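Local coordinates for protein EmGH1 (Erythrobacter marinus, PDB 5Z87) that probably hydrolyses beta-glucosidic bonds of sugars such as cellobiose, as a glycosyl hydrolase of family 3, at residues A[48-53]-A[119-124]; A[143-148]-A[600-605]; A[683-688]-A[761-766]; A[693-698]-A[739-744]. One frame throughout, in Å; residues are numbered along the deposited sequence.

Contact 1: A[48-53]-A[119-124]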
loop_
_atom_site.group_PDB
_atom_site.type_symbol
_atom_site.label_atom_id
_atom_site.label_comp_id
_atom_site.label_asym_id
_atom_site.label_seq_id
_atom_site.Cartn_x
_atom_site.Cartn_y
_atom_site.Cartn_z
ATOM N N ALA A 48 28.365 9.643 34.014
ATOM C CA ALA A 48 28.170 11.001 34.516
ATOM C C ALA A 48 29.463 11.555 35.109
ATOM O O ALA A 48 29.858 12.690 34.820
ATOM C CB ALA A 48 27.045 11.024 35.552
ATOM N N ALA A 49 30.138 10.762 35.945
ATOM C CA ALA A 49 31.377 11.237 36.558
ATOM C C ALA A 49 32.410 11.606 35.497
ATOM O O ALA A 49 33.105 12.623 35.619
ATOM C CB ALA A 49 31.925 10.181 37.517
ATOM N N LEU A 50 32.506 10.808 34.434
ATOM C CA LEU A 50 33.474 11.104 33.387
ATOM C C LEU A 50 33.065 12.334 32.596
ATOM O O LEU A 50 33.910 13.179 32.257
ATOM C CB LEU A 50 33.626 9.899 32.460
ATOM C CG LEU A 50 34.528 10.084 31.237
ATOM C CD1 LEU A 50 35.930 10.492 31.670
ATOM C CD2 LEU A 50 34.565 8.816 30.366
ATOM N N ALA A 51 31.770 12.446 32.283
ATOM C CA ALA A 51 31.307 13.556 31.457
ATOM C C ALA A 51 31.536 14.902 32.145
ATOM O O ALA A 51 31.826 15.898 31.474
ATOM C CB ALA A 51 29.826 13.361 31.116
ATOM N N ASN A 52 31.418 14.946 33.475
ATOM C CA ASN A 52 31.698 16.176 34.212
ATOM C C ASN A 52 33.137 16.645 34.044
ATOM O O ASN A 52 33.415 17.825 34.257
ATOM C CB ASN A 52 31.387 15.988 35.695
ATOM C CG ASN A 52 29.895 15.831 35.953
ATOM O OD1 ASN A 52 29.072 16.381 35.217
ATOM N ND2 ASN A 52 29.537 15.071 36.989
ATOM N N LEU A 53 34.050 15.767 33.641
ATOM C CA LEU A 53 35.446 16.146 33.475
ATOM C C LEU A 53 35.792 16.608 32.064
ATOM O O LEU A 53 36.906 17.101 31.856
ATOM C CB LEU A 53 36.354 14.971 33.851
ATOM C CG LEU A 53 36.024 14.282 35.171
ATOM C CD1 LEU A 53 36.963 13.128 35.415
ATOM C CD2 LEU A 53 36.089 15.284 36.306
ATOM N N SER A 119 42.635 10.234 23.626
ATOM C CA SER A 119 41.698 10.664 24.654
ATOM C C SER A 119 42.413 10.941 25.977
ATOM O O SER A 119 43.094 10.066 26.524
ATOM C CB SER A 119 40.619 9.605 24.865
ATOM O OG SER A 119 39.787 9.940 25.967
ATOM N N ARG A 120 42.217 12.155 26.505
ATOM C CA ARG A 120 42.728 12.528 27.823
ATOM C C ARG A 120 42.379 11.495 28.886
ATOM O O ARG A 120 43.112 11.347 29.871
ATOM C CB ARG A 120 42.169 13.902 28.209
ATOM C CG ARG A 120 42.856 14.599 29.347
ATOM C CD ARG A 120 42.606 16.112 29.305
ATOM N NE ARG A 120 41.179 16.442 29.299
ATOM C CZ ARG A 120 40.565 17.141 30.249
ATOM N NH1 ARG A 120 41.255 17.583 31.301
ATOM N NH2 ARG A 120 39.260 17.388 30.153
ATOM N N PHE A 121 41.291 10.746 28.685
ATOM C CA PHE A 121 40.804 9.750 29.634
ATOM C C PHE A 121 40.866 8.326 29.089
ATOM O O PHE A 121 40.332 7.407 29.719
ATOM C CB PHE A 121 39.374 10.094 30.050
ATOM C CG PHE A 121 39.216 11.511 30.508
ATOM C CD1 PHE A 121 39.464 11.858 31.836
ATOM C CD2 PHE A 121 38.865 12.509 29.607
ATOM C CE1 PHE A 121 39.337 13.177 32.260
ATOM C CE2 PHE A 121 38.730 13.827 30.023
ATOM C CZ PHE A 121 38.965 14.157 31.352
ATOM N N GLY A 122 41.502 8.118 27.945
ATOM C CA GLY A 122 41.657 6.773 27.416
ATOM C C GLY A 122 40.378 6.113 26.939
ATOM O O GLY A 122 40.270 4.880 26.997
ATOM N N ILE A 123 39.408 6.893 26.466
ATOM C CA ILE A 123 38.147 6.338 25.972
ATOM C C ILE A 123 38.414 5.563 24.685
ATOM O O ILE A 123 38.895 6.146 23.701
ATOM C CB ILE A 123 37.099 7.442 25.753
ATOM C CG1 ILE A 123 36.963 8.306 27.017
ATOM C CG2 ILE A 123 35.741 6.829 25.316
ATOM C CD1 ILE A 123 36.160 9.613 26.827
ATOM N N PRO A 124 38.155 4.261 24.646
ATOM C CA PRO A 124 38.272 3.519 23.387
ATOM C C PRO A 124 37.065 3.782 22.489
ATOM O O PRO A 124 36.046 4.334 22.904
ATOM C CB PRO A 124 38.333 2.047 23.834
ATOM C CG PRO A 124 38.336 2.081 25.366
ATOM C CD PRO A 124 37.705 3.387 25.742
HETATM O O HOH W 1 38.839 17.767 33.785
#

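Contact 2: A[143-148]-A[600-605]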
loop_
_atom_site.group_PDB
_atom_site.type_symbol
_atom_site.label_atom_id
_atom_site.label_comp_id
_atom_site.label_asym_id
_atom_site.label_seq_id
_atom_site.Cartn_x
_atom_site.Cartn_y
_atom_site.Cartn_z
ATOM N N PHE A 143 25.532 -18.357 9.559
ATOM C CA PHE A 143 24.311 -19.079 9.872
ATOM C C PHE A 143 23.254 -18.854 8.784
ATOM O O PHE A 143 23.449 -18.065 7.848
ATOM C CB PHE A 143 23.852 -18.649 11.258
ATOM C CG PHE A 143 24.831 -19.000 12.335
ATOM C CD1 PHE A 143 24.837 -20.274 12.894
ATOM C CD2 PHE A 143 25.766 -18.071 12.779
ATOM C CE1 PHE A 143 25.753 -20.613 13.892
ATOM C CE2 PHE A 143 26.682 -18.398 13.779
ATOM C CZ PHE A 143 26.677 -19.665 14.336
ATOM N N PRO A 144 22.125 -19.576 8.827
ATOM C CA PRO A 144 21.066 -19.291 7.851
ATOM C C PRO A 144 20.606 -17.845 7.997
ATOM O O PRO A 144 20.659 -17.261 9.081
ATOM C CB PRO A 144 19.954 -20.281 8.219
ATOM C CG PRO A 144 20.640 -21.379 8.964
ATOM C CD PRO A 144 21.761 -20.707 9.703
ATOM N N GLN A 145 20.176 -17.264 6.885
ATOM C CA GLN A 145 19.684 -15.895 6.882
ATOM C C GLN A 145 18.541 -15.732 7.889
ATOM O O GLN A 145 17.932 -16.704 8.345
ATOM C CB GLN A 145 19.253 -15.509 5.466
ATOM C CG GLN A 145 18.814 -14.060 5.271
ATOM C CD GLN A 145 19.875 -13.051 5.702
ATOM O OE1 GLN A 145 20.169 -12.896 6.893
ATOM N NE2 GLN A 145 20.429 -12.341 4.733
ATOM N N ALA A 146 18.264 -14.479 8.257
ATOM C CA ALA A 146 17.317 -14.217 9.341
ATOM C C ALA A 146 15.920 -14.785 9.034
ATOM O O ALA A 146 15.301 -15.444 9.881
ATOM C CB ALA A 146 17.270 -12.711 9.622
ATOM N N MET A 147 15.412 -14.565 7.819
ATOM C CA MET A 147 14.091 -15.108 7.484
ATOM C C MET A 147 14.095 -16.634 7.475
ATOM O O MET A 147 13.122 -17.262 7.909
ATOM C CB MET A 147 13.610 -14.584 6.131
ATOM C CG MET A 147 12.157 -14.987 5.825
ATOM S SD MET A 147 11.413 -13.860 4.644
ATOM C CE MET A 147 10.818 -12.539 5.704
ATOM N N ALA A 148 15.176 -17.251 6.989
ATOM C CA ALA A 148 15.299 -18.705 7.086
ATOM C C ALA A 148 15.194 -19.163 8.532
ATOM O O ALA A 148 14.410 -20.064 8.863
ATOM C CB ALA A 148 16.626 -19.166 6.478
ATOM N N ALA A 600 14.121 -23.294 1.305
ATOM C CA ALA A 600 15.289 -23.194 2.165
ATOM C C ALA A 600 15.700 -21.759 2.432
ATOM O O ALA A 600 16.603 -21.532 3.244
ATOM C CB ALA A 600 16.473 -23.964 1.552
ATOM N N PHE A 601 15.052 -20.797 1.775
ATOM C CA PHE A 601 15.467 -19.407 1.832
ATOM C C PHE A 601 16.972 -19.323 1.563
ATOM O O PHE A 601 17.415 -19.655 0.457
ATOM C CB PHE A 601 15.008 -18.801 3.169
ATOM C CG PHE A 601 13.546 -18.385 3.144
ATOM C CD1 PHE A 601 13.170 -17.162 2.590
ATOM C CD2 PHE A 601 12.551 -19.243 3.588
ATOM C CE1 PHE A 601 11.836 -16.782 2.533
ATOM C CE2 PHE A 601 11.209 -18.878 3.529
ATOM C CZ PHE A 601 10.849 -17.637 3.007
ATOM N N TYR A 602 17.768 -18.881 2.528
ATOM C CA TYR A 602 19.224 -19.005 2.422
ATOM C C TYR A 602 19.644 -19.847 3.606
ATOM O O TYR A 602 19.523 -19.384 4.753
ATOM C CB TYR A 602 19.933 -17.656 2.426
ATOM C CG TYR A 602 19.751 -16.855 1.156
ATOM C CD1 TYR A 602 19.819 -17.464 -0.091
ATOM C CD2 TYR A 602 19.491 -15.492 1.201
ATOM C CE1 TYR A 602 19.662 -16.733 -1.260
ATOM C CE2 TYR A 602 19.347 -14.753 0.046
ATOM C CZ TYR A 602 19.425 -15.381 -1.189
ATOM O OH TYR A 602 19.271 -14.655 -2.352
ATOM N N PRO A 603 20.076 -21.093 3.399
ATOM C CA PRO A 603 20.193 -22.029 4.524
ATOM C C PRO A 603 21.552 -22.019 5.223
ATOM O O PRO A 603 21.852 -22.916 6.016
ATOM C CB PRO A 603 19.897 -23.380 3.861
ATOM C CG PRO A 603 20.388 -23.209 2.476
ATOM C CD PRO A 603 20.205 -21.772 2.099
ATOM N N GLY A 604 22.366 -21.000 4.989
ATOM C CA GLY A 604 23.602 -20.890 5.740
ATOM C C GLY A 604 24.705 -21.753 5.153
ATOM O O GLY A 604 24.559 -22.376 4.104
ATOM N N GLU A 605 25.844 -21.793 5.858
ATOM C CA GLU A 605 27.039 -22.357 5.244
ATOM C C GLU A 605 27.056 -23.881 5.280
ATOM O O GLU A 605 27.757 -24.500 4.475
ATOM C CB GLU A 605 28.293 -21.779 5.904
ATOM C CG GLU A 605 28.434 -22.098 7.371
ATOM C CD GLU A 605 29.865 -21.926 7.852
ATOM O OE1 GLU A 605 30.344 -20.768 7.927
ATOM O OE2 GLU A 605 30.517 -22.956 8.131
#

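Contact 3: A[683-688]-A[761-766]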
loop_
_atom_site.group_PDB
_atom_site.type_symbol
_atom_site.label_atom_id
_atom_site.label_comp_id
_atom_site.label_asym_id
_atom_site.label_seq_id
_atom_site.Cartn_x
_atom_site.Cartn_y
_atom_site.Cartn_z
ATOM N N ILE A 683 -12.980 -14.883 32.846
ATOM C CA ILE A 683 -11.910 -14.371 33.694
ATOM C C ILE A 683 -12.061 -12.859 33.823
ATOM O O ILE A 683 -12.826 -12.219 33.099
ATOM C CB ILE A 683 -10.509 -14.718 33.151
ATOM C CG1 ILE A 683 -10.252 -13.944 31.853
ATOM C CG2 ILE A 683 -10.373 -16.219 32.970
ATOM C CD1 ILE A 683 -8.858 -14.094 31.279
ATOM N N GLY A 684 -11.314 -12.293 34.774
ATOM C CA GLY A 684 -11.303 -10.856 34.948
ATOM C C GLY A 684 -10.322 -10.162 34.020
ATOM O O GLY A 684 -9.404 -10.782 33.475
ATOM N N LEU A 685 -10.472 -8.868 33.863
ATOM C CA LEU A 685 -9.695 -8.103 32.929
ATOM C C LEU A 685 -8.225 -8.192 33.146
ATOM O O LEU A 685 -7.483 -8.104 32.245
ATOM C CB LEU A 685 -10.121 -6.652 32.903
ATOM C CG LEU A 685 -11.546 -6.266 32.593
ATOM C CD1 LEU A 685 -11.679 -4.785 32.601
ATOM C CD2 LEU A 685 -12.067 -6.831 31.308
ATOM N N GLN A 686 -7.805 -8.341 34.365
ATOM C CA GLN A 686 -6.375 -8.423 34.641
ATOM C C GLN A 686 -5.869 -9.845 34.851
ATOM O O GLN A 686 -4.683 -10.024 35.136
ATOM C CB GLN A 686 -6.034 -7.562 35.858
ATOM C CG GLN A 686 -6.197 -6.070 35.575
ATOM C CD GLN A 686 -5.447 -5.627 34.312
ATOM O OE1 GLN A 686 -4.261 -5.937 34.132
ATOM N NE2 GLN A 686 -6.144 -4.904 33.428
ATOM N N ASP A 687 -6.718 -10.853 34.690
ATOM C CA ASP A 687 -6.317 -12.231 34.947
ATOM C C ASP A 687 -5.495 -12.805 33.804
ATOM O O ASP A 687 -5.620 -12.394 32.646
ATOM C CB ASP A 687 -7.537 -13.122 35.156
ATOM C CG ASP A 687 -8.287 -12.777 36.409
ATOM O OD1 ASP A 687 -7.733 -12.005 37.219
ATOM O OD2 ASP A 687 -9.418 -13.277 36.587
ATOM N N ARG A 688 -4.656 -13.780 34.145
ATOM C CA ARG A 688 -4.020 -14.652 33.172
ATOM C C ARG A 688 -4.841 -15.931 33.020
ATOM O O ARG A 688 -5.578 -16.327 33.925
ATOM C CB ARG A 688 -2.587 -14.982 33.593
ATOM C CG ARG A 688 -1.734 -13.742 33.812
ATOM C CD ARG A 688 -0.262 -14.074 33.895
ATOM N NE ARG A 688 0.267 -14.600 32.640
ATOM C CZ ARG A 688 0.609 -13.859 31.588
ATOM N NH1 ARG A 688 0.468 -12.539 31.617
ATOM N NH2 ARG A 688 1.089 -14.442 30.499
ATOM N N VAL A 761 -7.813 -3.058 27.965
ATOM C CA VAL A 761 -8.447 -4.366 28.073
ATOM C C VAL A 761 -9.935 -4.124 28.279
ATOM O O VAL A 761 -10.330 -3.396 29.197
ATOM C CB VAL A 761 -7.852 -5.215 29.208
ATOM C CG1 VAL A 761 -8.339 -6.649 29.101
ATOM C CG2 VAL A 761 -6.352 -5.186 29.131
ATOM N N GLU A 762 -10.757 -4.718 27.419
ATOM C CA GLU A 762 -12.165 -4.393 27.431
ATOM C C GLU A 762 -13.014 -5.632 27.690
ATOM O O GLU A 762 -12.683 -6.727 27.221
ATOM C CB GLU A 762 -12.556 -3.734 26.098
ATOM C CG GLU A 762 -11.762 -2.437 25.852
ATOM C CD GLU A 762 -11.773 -1.942 24.408
ATOM O OE1 GLU A 762 -11.237 -0.840 24.188
ATOM O OE2 GLU A 762 -12.297 -2.632 23.503
ATOM N N PRO A 763 -14.097 -5.496 28.449
ATOM C CA PRO A 763 -14.996 -6.636 28.653
ATOM C C PRO A 763 -15.514 -7.142 27.321
ATOM O O PRO A 763 -15.705 -6.370 26.377
ATOM C CB PRO A 763 -16.134 -6.049 29.502
ATOM C CG PRO A 763 -15.594 -4.771 30.048
ATOM C CD PRO A 763 -14.633 -4.258 29.034
ATOM N N GLY A 764 -15.744 -8.449 27.249
ATOM C CA GLY A 764 -16.297 -9.057 26.056
ATOM C C GLY A 764 -15.536 -10.298 25.628
ATOM O O GLY A 764 -14.580 -10.740 26.266
ATOM N N GLU A 765 -15.966 -10.842 24.493
ATOM C CA GLU A 765 -15.564 -12.168 24.054
ATOM C C GLU A 765 -14.184 -12.165 23.407
ATOM O O GLU A 765 -13.832 -11.258 22.648
ATOM C CB GLU A 765 -16.588 -12.710 23.064
ATOM C CG GLU A 765 -16.234 -14.044 22.464
ATOM C CD GLU A 765 -17.185 -14.435 21.349
ATOM O OE1 GLU A 765 -17.048 -13.903 20.216
ATOM O OE2 GLU A 765 -18.083 -15.263 21.626
ATOM N N ILE A 766 -13.407 -13.200 23.705
ATOM C CA ILE A 766 -12.173 -13.495 22.992
ATOM C C ILE A 766 -12.304 -14.892 22.415
ATOM O O ILE A 766 -12.700 -15.822 23.127
ATOM C CB ILE A 766 -10.938 -13.412 23.904
ATOM C CG1 ILE A 766 -10.899 -12.074 24.667
ATOM C CG2 ILE A 766 -9.679 -13.666 23.074
ATOM C CD1 ILE A 766 -10.529 -10.857 23.792
#

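Contact 4: A[693-698]-A[739-744]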
loop_
_atom_site.group_PDB
_atom_site.type_symbol
_atom_site.label_atom_id
_atom_site.label_comp_id
_atom_site.label_asym_id
_atom_site.label_seq_id
_atom_site.Cartn_x
_atom_site.Cartn_y
_atom_site.Cartn_z
ATOM N N VAL A 693 -3.519 -27.514 24.396
ATOM C CA VAL A 693 -3.783 -28.027 23.056
ATOM C C VAL A 693 -3.093 -29.376 22.941
ATOM O O VAL A 693 -1.866 -29.450 23.051
ATOM C CB VAL A 693 -3.250 -27.094 21.953
ATOM C CG1 VAL A 693 -3.621 -27.631 20.560
ATOM C CG2 VAL A 693 -3.725 -25.668 22.156
ATOM N N SER A 694 -3.856 -30.433 22.690
ATOM C CA SER A 694 -3.257 -31.742 22.460
ATOM C C SER A 694 -2.902 -31.918 20.991
ATOM O O SER A 694 -3.657 -31.521 20.093
ATOM C CB SER A 694 -4.182 -32.877 22.915
ATOM O OG SER A 694 -5.305 -33.015 22.068
ATOM N N VAL A 695 -1.733 -32.504 20.756
ATOM C CA VAL A 695 -1.273 -32.846 19.420
ATOM C C VAL A 695 -0.699 -34.261 19.463
ATOM O O VAL A 695 0.044 -34.612 20.388
ATOM C CB VAL A 695 -0.243 -31.824 18.909
ATOM C CG1 VAL A 695 0.775 -31.554 19.984
ATOM C CG2 VAL A 695 0.424 -32.330 17.643
ATOM N N ARG A 696 -1.066 -35.079 18.479
ATOM C CA ARG A 696 -0.717 -36.492 18.438
ATOM C C ARG A 696 -0.038 -36.779 17.113
ATOM O O ARG A 696 -0.505 -36.321 16.061
ATOM C CB ARG A 696 -1.961 -37.385 18.601
ATOM C CG ARG A 696 -1.685 -38.887 18.457
ATOM C CD ARG A 696 -2.969 -39.730 18.460
ATOM N NE ARG A 696 -3.682 -39.670 19.740
ATOM C CZ ARG A 696 -4.734 -38.890 19.977
ATOM N NH1 ARG A 696 -5.204 -38.091 19.020
ATOM N NH2 ARG A 696 -5.319 -38.901 21.169
ATOM N N ASN A 697 1.074 -37.509 17.166
ATOM C CA ASN A 697 1.740 -37.985 15.955
ATOM C C ASN A 697 0.927 -39.159 15.424
ATOM O O ASN A 697 0.956 -40.259 15.978
ATOM C CB ASN A 697 3.179 -38.381 16.254
ATOM C CG ASN A 697 3.949 -38.778 15.016
ATOM O OD1 ASN A 697 3.377 -39.076 13.968
ATOM N ND2 ASN A 697 5.267 -38.774 15.128
ATOM N N THR A 698 0.185 -38.920 14.351
ATOM C CA THR A 698 -0.713 -39.905 13.769
ATOM C C THR A 698 -0.093 -40.621 12.574
ATOM O O THR A 698 -0.808 -41.274 11.813
ATOM C CB THR A 698 -2.013 -39.226 13.340
ATOM O OG1 THR A 698 -1.710 -38.317 12.285
ATOM C CG2 THR A 698 -2.628 -38.453 14.495
ATOM N N GLN A 739 1.267 -35.070 23.085
ATOM C CA GLN A 739 1.649 -34.066 24.065
ATOM C C GLN A 739 0.545 -33.028 24.219
ATOM O O GLN A 739 -0.136 -32.666 23.252
ATOM C CB GLN A 739 2.961 -33.382 23.694
ATOM C CG GLN A 739 4.188 -34.212 24.040
ATOM C CD GLN A 739 5.479 -33.521 23.652
ATOM O OE1 GLN A 739 5.556 -32.290 23.642
ATOM N NE2 GLN A 739 6.501 -34.310 23.318
ATOM N N VAL A 740 0.372 -32.567 25.449
ATOM C CA VAL A 740 -0.579 -31.520 25.783
ATOM C C VAL A 740 0.249 -30.253 25.989
ATOM O O VAL A 740 0.859 -30.056 27.046
ATOM C CB VAL A 740 -1.409 -31.896 27.013
ATOM C CG1 VAL A 740 -2.437 -30.823 27.338
ATOM C CG2 VAL A 740 -2.101 -33.253 26.799
ATOM N N VAL A 741 0.319 -29.411 24.951
ATOM C CA VAL A 741 1.083 -28.168 25.010
ATOM C C VAL A 741 0.332 -27.153 25.859
ATOM O O VAL A 741 -0.886 -26.993 25.732
ATOM C CB VAL A 741 1.344 -27.627 23.598
ATOM C CG1 VAL A 741 2.067 -26.301 23.662
ATOM C CG2 VAL A 741 2.166 -28.613 22.825
ATOM N N GLN A 742 1.052 -26.472 26.746
ATOM C CA GLN A 742 0.454 -25.506 27.658
ATOM C C GLN A 742 0.837 -24.098 27.225
ATOM O O GLN A 742 2.012 -23.825 26.961
ATOM C CB GLN A 742 0.902 -25.767 29.097
ATOM C CG GLN A 742 0.491 -27.139 29.624
ATOM C CD GLN A 742 -0.965 -27.181 30.048
ATOM O OE1 GLN A 742 -1.588 -26.144 30.279
ATOM N NE2 GLN A 742 -1.516 -28.381 30.157
ATOM N N PHE A 743 -0.155 -23.217 27.133
ATOM C CA PHE A 743 0.066 -21.797 26.907
ATOM C C PHE A 743 -0.553 -20.993 28.045
ATOM O O PHE A 743 -1.473 -21.446 28.738
ATOM C CB PHE A 743 -0.548 -21.327 25.579
ATOM C CG PHE A 743 0.004 -22.010 24.362
ATOM C CD1 PHE A 743 1.178 -21.573 23.785
ATOM C CD2 PHE A 743 -0.673 -23.063 23.776
ATOM C CE1 PHE A 743 1.689 -22.188 22.647
ATOM C CE2 PHE A 743 -0.172 -23.680 22.644
ATOM C CZ PHE A 743 1.013 -23.238 22.079
ATOM N N GLU A 744 -0.078 -19.767 28.213
ATOM C CA GLU A 744 -0.712 -18.868 29.169
ATOM C C GLU A 744 -0.851 -17.495 28.536
ATOM O O GLU A 744 0.120 -16.953 28.000
ATOM C CB GLU A 744 0.077 -18.782 30.487
ATOM C CG GLU A 744 -0.772 -18.245 31.647
ATOM C CD GLU A 744 -0.075 -18.300 33.004
ATOM O OE1 GLU A 744 0.405 -17.247 33.463
ATOM O OE2 GLU A 744 -0.023 -19.390 33.618
#

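Contact 1: A[48-53]-A[119-124]
The contact joins the C-terminal part of helix 43-51 to the loop that enters strand 126-129 of the parallel sheet, and its centre is the ring of Phe121. Leu50 lays CD1 over one face of that ring: the methyl carbon is 4.0 Å from the centroid and 27° off the normal, a CH-pi contact displaced toward the CG end, with CD1 3.6 Å from Phe121 CG. The leucine reaches this place because its CG stands anti to the backbone N (chi1 175°). Its other branch, CD2, meets Ile123 CD1 tip to tip at 4.0 Å. At the far end of the ring, Leu53 CB lies 3.7 Å from Phe121 CZ. On the opposite face of the ring is Arg120 CG, and the arginine chain, bent at chi3, brings NH2 to Leu53 O at 2.9 Å; with an N-H...O angle of 120° this bond is weak. A water also donates to Leu53 O, while Arg120 NE has its stronger partner in a salt bridge with Glu58. Replacing Phe121 by an alanine would probably open a gap between Leu50 and Leu53 and deprive the Leu50 methyl of its aromatic face. The loop is shaped by a type I turn from Ser119 to Gly122, and Ser119 OG accepts from Phe121 N at 3.2 Å and from Ile123 N, the first of these bonds defining an ST turn.

Contact 2: A[143-148]-A[600-605]
Met147 lays its CG over one face of the Phe601 ring, 4.1 Å from the centroid and 24° off the normal. Its sulfur continues to the rim, with SD 3.6 Å from Phe601 CE1; seen from the centroid SD is obliquely placed, a Met-aromatic contact. The methionine CG is anti to the backbone N (chi1 -173°), which carries the chain out along the ring before it bends at chi3. Nearer the backbone, Ala148 CB packs 3.7 Å from Phe601 CB and also touches Tyr602 O. That carbonyl accepts the one hydrogen bond across the contact, from Gln145 N at 3.1 Å, with the donor tilted 25° from the carbonyl plane. Gln145 sits at the N-cap position of helix 146-150; its OE1 accepts from Ala146 N at 2.8 Å on an in-plane lone pair, while NE2 is held by Glu194 and Gly451 O. A leucine in place of Phe601 would probably cost Met147 the flat surface beneath its CG and the aromatic partner of its sulfur. Gly604 passes so close to Pro144, with CA atoms 3.7 Å apart, that a beta carbon there would clash with Pro144 N. Wholly buried, the contact sets the start of helix 146-150, in the N-terminal family region, against the end of strand 596-601 of the mixed sheet, with helix 403-416 packing on Phe143 and Pro144, and helix 155-171 on Phe143.

Contact 3: A[683-688]-A[761-766]
This is a small apolar surface contact, burying 190 Å² over both sides, between the turn that follows strand 682-683 and the chain leading into strand 764-771; no hydrogen bond crosses it. Leu685 makes the largest single contribution. Its CG lies anti to the carbonyl carbon (chi1 -57°), and the two methyls spread over the backbone of the other segment: CD1 is 3.9 Å from Val761 O, and CD2 is 3.8 Å from Pro763 N. The same CD2 lies 4.3 Å from Pro763 CG. Val761 answers with CG1, which is 3.6 Å from Leu685 O. Leu784 of strand 778-784 touches both Leu685 and Val761, extending the apolar patch, and Pro747 touches Val761 and Gln686. The turn presenting Leu685 is fixed from within: Asp687 N donates to Gly684 O at 2.9 Å, and Gly684 N donates to Asp687 OD2 at 2.8 Å, meeting the carboxylate from above its plane. Glu762 turns from this patch to Ser717, near the magnesium site of Asp713 and Ile715. A type I beta turn, Gly684 to Asp687, beyond an edge strand thus packs on the chain entering an inner strand of the same sheet, within this protein's fibronectin type III-like beta-sandwich.

Contact 4: A[693-698]-A[739-744]
The Phe743 ring meets Val693 at its edge: Val693 CG2 lies near the ring plane, 4.1 Å from Phe743 CE2, and no atom of segment 693-698 packs over either face. The valine holds CG2 anti to its carbonyl carbon, turning this methyl to the ring edge. On the same side of the sheet, Val695 CG1 is 4.3 Å from Val741 CG2; Val693, Val695 and Val741 lie on one face, with Gln739 CB beside them. Val693 and Val741 are an antiparallel hydrogen-bonded pair, with Val693 N to Val741 O at 3.0 Å and Val741 N to Val693 O at 2.9 Å. Val695 and Gln739 form the next such pair, and both of its bonds, Val695 N to Gln739 O and Gln739 N to Val695 O, measure 3.0 Å and are nearly straight at 164°. Between them, Ser694 and Val740 are a non-hydrogen-bonded pair whose side chains point to the other face; Ser694 CA approaches Gln739 O at 3.3 Å in a CA-H...O contact. Strand 689-697 is the middle strand of a three-stranded antiparallel sheet, between 671-678 and 738-745, and Val695, together with Val741 and Phe743, packs on Val707 of strand 703-713, which belongs to the facing sheet.

In the fold
Along the chain, contacts 1 and 2 come in series ahead of the other two, and contact 4 is nested inside the loop closed by contact 3. Contact 1 lies at the periphery beside the parallel sheet of the N-terminal region, its centre about 42 Å from that of contact 2. Contact 2 is near the middle of the molecule and spans 451 intervening residues, tying the N-terminal region to the mixed sheet of the C-terminal family region. Contacts 3 and 4, with centres about 24 Å apart, share the fibronectin type III-like part and are bridged directly by a salt bridge, Arg688 NE to Glu744 OE1 at 2.8 Å. Together they sample all three family regions and one junction between them.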